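Local coordinates for small ribosomal subunit protein bS6 (Thermotoga maritima, PDB 1VMB), which probably binds 16S ribosomal RNA together with protein bS18, as a structural component of the small ribosomal subunit, at residues Y21-I27 and D77-F83. Residues are numbered along the deposited sequence; the frame is centred on the assembly and turned at random.
Sequences YESMFII and DYTVIYF
Phe-25 and Thr-79 meet on the helix-covered face of the sheet, where Thr-79 CB sits over one face of the Phe-25 ring, 3.6 Å from CZ, while Ile-81 CD1 reaches that ring's edge. With chi1 at 57°, Phe-25 CG stands between its backbone N and carbonyl carbon, which swings the ring across toward the partner strand. Phe-83 does likewise and lays a ring face against Tyr-21 CB, 3.8 Å from the ring centroid; the two rings run nearly parallel but slide past one another. On the other face, the flat Tyr-78 ring suits Ile-26, whose CD1 lies over it, 3.5 Å from CZ. Met-24 SD approaches its edge in one of two conformers, a doubtful Met-aromatic contact. Replacing Tyr-78 by alanine is likely to leave Ile-26 CD1 without the ring face it lies on and Arg-64 without its cation-pi partner.

Eight backbone hydrogen bonds join the antiparallel strands, straightest from Tyr-21 N to Phe-83 O (2.8 Å, 175° at the hydrogen). Threonine suits position 79: its CB packs on the ring while OG1 donates to a water that itself donates to Phe-25 O and Asp-77 O. On the Tyr-78 face, Glu-22 OE1, in one of two conformers, shares another water with Tyr-82 OH and pairs with Arg-111. Asp-77 forms salt bridges to Arg-36 and Arg-60, which probably offset the cost of burying its charge.

These are the central strands of the ferredoxin-like bS6 sheet: 103-110 flanks 21-27, 54-66 flanks 77-83, and helix 33-51 packs on Thr-79, Ile-81 and Phe-83.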
ATOM      1  N   TYR A  21      -3.051   9.470   1.476  1.00 22.47           N
ATOM      2  CA  TYR A  21      -2.951   8.442   0.435  1.00 22.33           C
ATOM      3  C   TYR A  21      -3.357   7.080   0.878  1.00 22.95           C
ATOM      4  O   TYR A  21      -3.324   6.786   2.066  1.00 23.41           O
ATOM      5  CB  TYR A  21      -1.483   8.359   0.010  1.00 22.93           C
ATOM      6  CG  TYR A  21      -1.026   9.633  -0.640  1.00 23.08           C
ATOM      7  CD1 TYR A  21      -0.497  10.685   0.136  1.00 24.72           C
ATOM      8  CD2 TYR A  21      -1.121   9.817  -1.997  1.00 24.89           C
ATOM      9  CE1 TYR A  21      -0.083  11.876  -0.444  1.00 24.21           C
ATOM     10  CE2 TYR A  21      -0.723  11.000  -2.573  1.00 26.49           C
ATOM     11  CZ  TYR A  21      -0.206  12.034  -1.806  1.00 25.12           C
ATOM     12  OH  TYR A  21       0.180  13.237  -2.413  1.00 28.44           O
ATOM     13  N   GLU A  22      -3.842   6.282  -0.081  1.00 21.03           N
ATOM     14  CA  GLU A  22      -3.946   4.825   0.097  1.00 22.39           C
ATOM     15  C   GLU A  22      -3.007   4.159  -0.863  1.00 23.38           C
ATOM     16  O   GLU A  22      -2.842   4.591  -2.000  1.00 22.73           O
ATOM     17  CB  GLU A  22      -5.374   4.313  -0.044  0.50 22.08           C
ATOM     18  CG  GLU A  22      -5.891   4.405  -1.443  0.50 19.96           C
ATOM     19  CD  GLU A  22      -7.225   3.751  -1.650  0.50 20.80           C
ATOM     20  OE1 GLU A  22      -8.109   3.748  -0.747  0.50 19.25           O
ATOM     21  OE2 GLU A  22      -7.374   3.220  -2.759  0.50 19.04           O
ATOM     22  N   SER A  23      -2.405   3.066  -0.400  1.00 22.44           N
ATOM     23  CA  SER A  23      -1.645   2.193  -1.295  1.00 23.61           C
ATOM     24  C   SER A  23      -2.009   0.778  -1.019  1.00 23.97           C
ATOM     25  O   SER A  23      -1.846   0.300   0.116  1.00 25.03           O
ATOM     26  CB  SER A  23      -0.121   2.370  -1.117  1.00 23.46           C
ATOM     27  OG  SER A  23       0.577   1.728  -2.178  1.00 24.45           O
ATOM     28  N   MET A  24      -2.536   0.102  -2.047  1.00 23.89           N
ATOM     29  CA  MET A  24      -2.952  -1.299  -1.952  1.00 23.85           C
ATOM     30  C   MET A  24      -1.917  -2.068  -2.715  1.00 23.83           C
ATOM     31  O   MET A  24      -1.579  -1.699  -3.866  1.00 24.02           O
ATOM     32  CB  MET A  24      -4.338  -1.542  -2.571  0.50 23.92           C
ATOM     33  CG  MET A  24      -4.836  -2.991  -2.426  0.50 23.18           C
ATOM     34  SD  MET A  24      -6.322  -3.352  -3.375  0.50 24.45           S
ATOM     35  CE  MET A  24      -5.525  -4.059  -4.795  0.50 25.83           C
ATOM     36  N   PHE A  25      -1.412  -3.140  -2.116  1.00 23.54           N
ATOM     37  CA  PHE A  25      -0.479  -4.007  -2.813  1.00 23.05           C
ATOM     38  C   PHE A  25      -0.841  -5.486  -2.596  1.00 22.86           C
ATOM     39  O   PHE A  25      -1.354  -5.825  -1.520  1.00 23.83           O
ATOM     40  CB  PHE A  25       0.963  -3.719  -2.418  1.00 23.41           C
ATOM     41  CG  PHE A  25       1.251  -3.840  -0.931  1.00 23.46           C
ATOM     42  CD1 PHE A  25       0.967  -2.805  -0.024  1.00 22.88           C
ATOM     43  CD2 PHE A  25       1.846  -4.968  -0.428  1.00 24.96           C
ATOM     44  CE1 PHE A  25       1.241  -2.952   1.281  1.00 23.11           C
ATOM     45  CE2 PHE A  25       2.112  -5.113   0.907  1.00 25.51           C
ATOM     46  CZ  PHE A  25       1.816  -4.095   1.773  1.00 24.64           C
ATOM     47  N   ILE A  26      -0.576  -6.343  -3.597  1.00 23.10           N
ATOM     48  CA  ILE A  26      -0.983  -7.746  -3.552  1.00 24.01           C
ATOM     49  C   ILE A  26       0.277  -8.602  -3.707  1.00 23.50           C
ATOM     50  O   ILE A  26       1.004  -8.440  -4.656  1.00 22.30           O
ATOM     51  CB  ILE A  26      -1.980  -8.049  -4.714  1.00 24.65           C
ATOM     52  CG1 ILE A  26      -3.178  -7.103  -4.625  1.00 24.65           C
ATOM     53  CG2 ILE A  26      -2.413  -9.479  -4.733  1.00 26.78           C
ATOM     54  CD1 ILE A  26      -4.154  -7.195  -5.751  1.00 26.13           C
ATOM     55  N   ILE A  27       0.506  -9.504  -2.772  1.00 22.14           N
ATOM     56  CA  ILE A  27       1.635 -10.390  -2.763  1.00 22.77           C
ATOM     57  C   ILE A  27       1.201 -11.727  -3.346  1.00 21.96           C
ATOM     58  O   ILE A  27       0.078 -12.281  -3.073  1.00 21.57           O
ATOM     59  CB  ILE A  27       2.209 -10.542  -1.314  1.00 21.18           C
ATOM     60  CG1 ILE A  27       2.587  -9.165  -0.691  1.00 23.08           C
ATOM     61  CG2 ILE A  27       3.368 -11.512  -1.334  1.00 21.54           C
ATOM     62  CD1 ILE A  27       2.905  -9.210   0.813  1.00 25.23           C
ATOM     63  N   ASP A  77      -2.442 -11.967  -1.821  1.00 22.00           N
ATOM     64  CA  ASP A  77      -2.634 -11.541  -0.421  1.00 22.80           C
ATOM     65  C   ASP A  77      -2.665 -10.019  -0.430  1.00 21.30           C
ATOM     66  O   ASP A  77      -1.662  -9.399  -0.733  1.00 24.05           O
ATOM     67  CB  ASP A  77      -1.500 -12.099   0.432  1.00 22.17           C
ATOM     68  CG  ASP A  77      -1.650 -11.800   1.890  1.00 27.10           C
ATOM     69  OD1 ASP A  77      -2.521 -10.995   2.265  1.00 25.87           O
ATOM     70  OD2 ASP A  77      -0.968 -12.408   2.764  1.00 25.22           O
ATOM     71  N   TYR A  78      -3.831  -9.476  -0.088  1.00 20.83           N
ATOM     72  CA  TYR A  78      -4.074  -8.004  -0.148  1.00 20.65           C
ATOM     73  C   TYR A  78      -3.734  -7.303   1.158  1.00 22.06           C
ATOM     74  O   TYR A  78      -4.176  -7.755   2.265  1.00 22.12           O
ATOM     75  CB  TYR A  78      -5.548  -7.730  -0.438  1.00 21.31           C
ATOM     76  CG  TYR A  78      -6.066  -7.916  -1.872  1.00 20.73           C
ATOM     77  CD1 TYR A  78      -6.090  -9.162  -2.469  1.00 21.45           C
ATOM     78  CD2 TYR A  78      -6.651  -6.875  -2.569  1.00 21.63           C
ATOM     79  CE1 TYR A  78      -6.661  -9.352  -3.690  1.00 20.53           C
ATOM     80  CE2 TYR A  78      -7.243  -7.053  -3.831  1.00 20.03           C
ATOM     81  CZ  TYR A  78      -7.208  -8.282  -4.407  1.00 20.72           C
ATOM     82  OH  TYR A  78      -7.823  -8.554  -5.620  1.00 22.46           O
ATOM     83  N   THR A  79      -3.101  -6.138   1.002  1.00 22.92           N
ATOM     84  CA  THR A  79      -2.898  -5.218   2.087  1.00 22.59           C
ATOM     85  C   THR A  79      -3.185  -3.825   1.571  1.00 23.38           C
ATOM     86  O   THR A  79      -2.828  -3.541   0.446  1.00 22.36           O
ATOM     87  CB  THR A  79      -1.465  -5.263   2.566  1.00 22.86           C
ATOM     88  OG1 THR A  79      -1.103  -6.586   2.943  1.00 21.98           O
ATOM     89  CG2 THR A  79      -1.314  -4.455   3.775  1.00 20.41           C
ATOM     90  N   VAL A  80      -3.831  -2.979   2.397  1.00 22.50           N
ATOM     91  CA  VAL A  80      -3.939  -1.536   2.067  1.00 22.42           C
ATOM     92  C   VAL A  80      -3.326  -0.743   3.206  1.00 23.02           C
ATOM     93  O   VAL A  80      -3.600  -1.070   4.388  1.00 22.55           O
ATOM     94  CB  VAL A  80      -5.350  -1.093   1.884  1.00 23.83           C
ATOM     95  CG1 VAL A  80      -5.370   0.339   1.324  1.00 25.15           C
ATOM     96  CG2 VAL A  80      -6.122  -2.012   0.932  1.00 28.77           C
ATOM     97  N   ILE A  81      -2.533   0.280   2.902  1.00 23.48           N
ATOM     98  CA  ILE A  81      -1.922   1.114   3.925  1.00 22.37           C
ATOM     99  C   ILE A  81      -2.407   2.520   3.658  1.00 23.69           C
ATOM    100  O   ILE A  81      -2.296   2.942   2.508  1.00 22.18           O
ATOM    101  CB  ILE A  81      -0.383   1.070   3.873  1.00 22.93           C
ATOM    102  CG1 ILE A  81       0.099  -0.331   4.217  1.00 23.13           C
ATOM    103  CG2 ILE A  81       0.202   2.056   4.837  1.00 25.47           C
ATOM    104  CD1 ILE A  81       1.605  -0.525   4.006  1.00 25.10           C
ATOM    105  N   TYR A  82      -2.935   3.176   4.681  1.00 23.17           N
ATOM    106  CA  TYR A  82      -3.365   4.554   4.625  1.00 23.72           C
ATOM    107  C   TYR A  82      -2.324   5.384   5.305  1.00 22.96           C
ATOM    108  O   TYR A  82      -1.946   5.080   6.447  1.00 21.92           O
ATOM    109  CB  TYR A  82      -4.700   4.732   5.319  1.00 25.11           C
ATOM    110  CG  TYR A  82      -5.790   3.899   4.655  1.00 24.81           C
ATOM    111  CD1 TYR A  82      -6.527   4.394   3.597  1.00 31.04           C
ATOM    112  CD2 TYR A  82      -6.006   2.601   5.048  1.00 29.31           C
ATOM    113  CE1 TYR A  82      -7.543   3.592   2.962  1.00 29.02           C
ATOM    114  CE2 TYR A  82      -7.019   1.794   4.454  1.00 29.04           C
ATOM    115  CZ  TYR A  82      -7.768   2.297   3.409  1.00 30.65           C
ATOM    116  OH  TYR A  82      -8.749   1.479   2.819  1.00 32.03           O
ATOM    117  N   PHE A  83      -1.841   6.406   4.609  1.00 23.44           N
ATOM    118  CA  PHE A  83      -0.780   7.251   5.170  1.00 22.49           C
ATOM    119  C   PHE A  83      -0.904   8.712   4.741  1.00 23.22           C
ATOM    120  O   PHE A  83      -1.627   9.053   3.818  1.00 22.10           O
ATOM    121  CB  PHE A  83       0.616   6.712   4.818  1.00 23.41           C
ATOM    122  CG  PHE A  83       0.945   6.753   3.349  1.00 23.31           C
ATOM    123  CD1 PHE A  83       0.570   5.717   2.535  1.00 25.40           C
ATOM    124  CD2 PHE A  83       1.701   7.790   2.798  1.00 24.65           C
ATOM    125  CE1 PHE A  83       0.917   5.698   1.190  1.00 23.82           C
ATOM    126  CE2 PHE A  83       2.034   7.770   1.424  1.00 23.56           C
ATOM    127  CZ  PHE A  83       1.623   6.745   0.637  1.00 25.19           C
TER
HETATM  128  O   HOH W   1      -9.082   1.299   0.203  1.00 28.16           O
HETATM  129  O   HOH W   2      -0.134  -7.606   0.544  1.00 18.37           O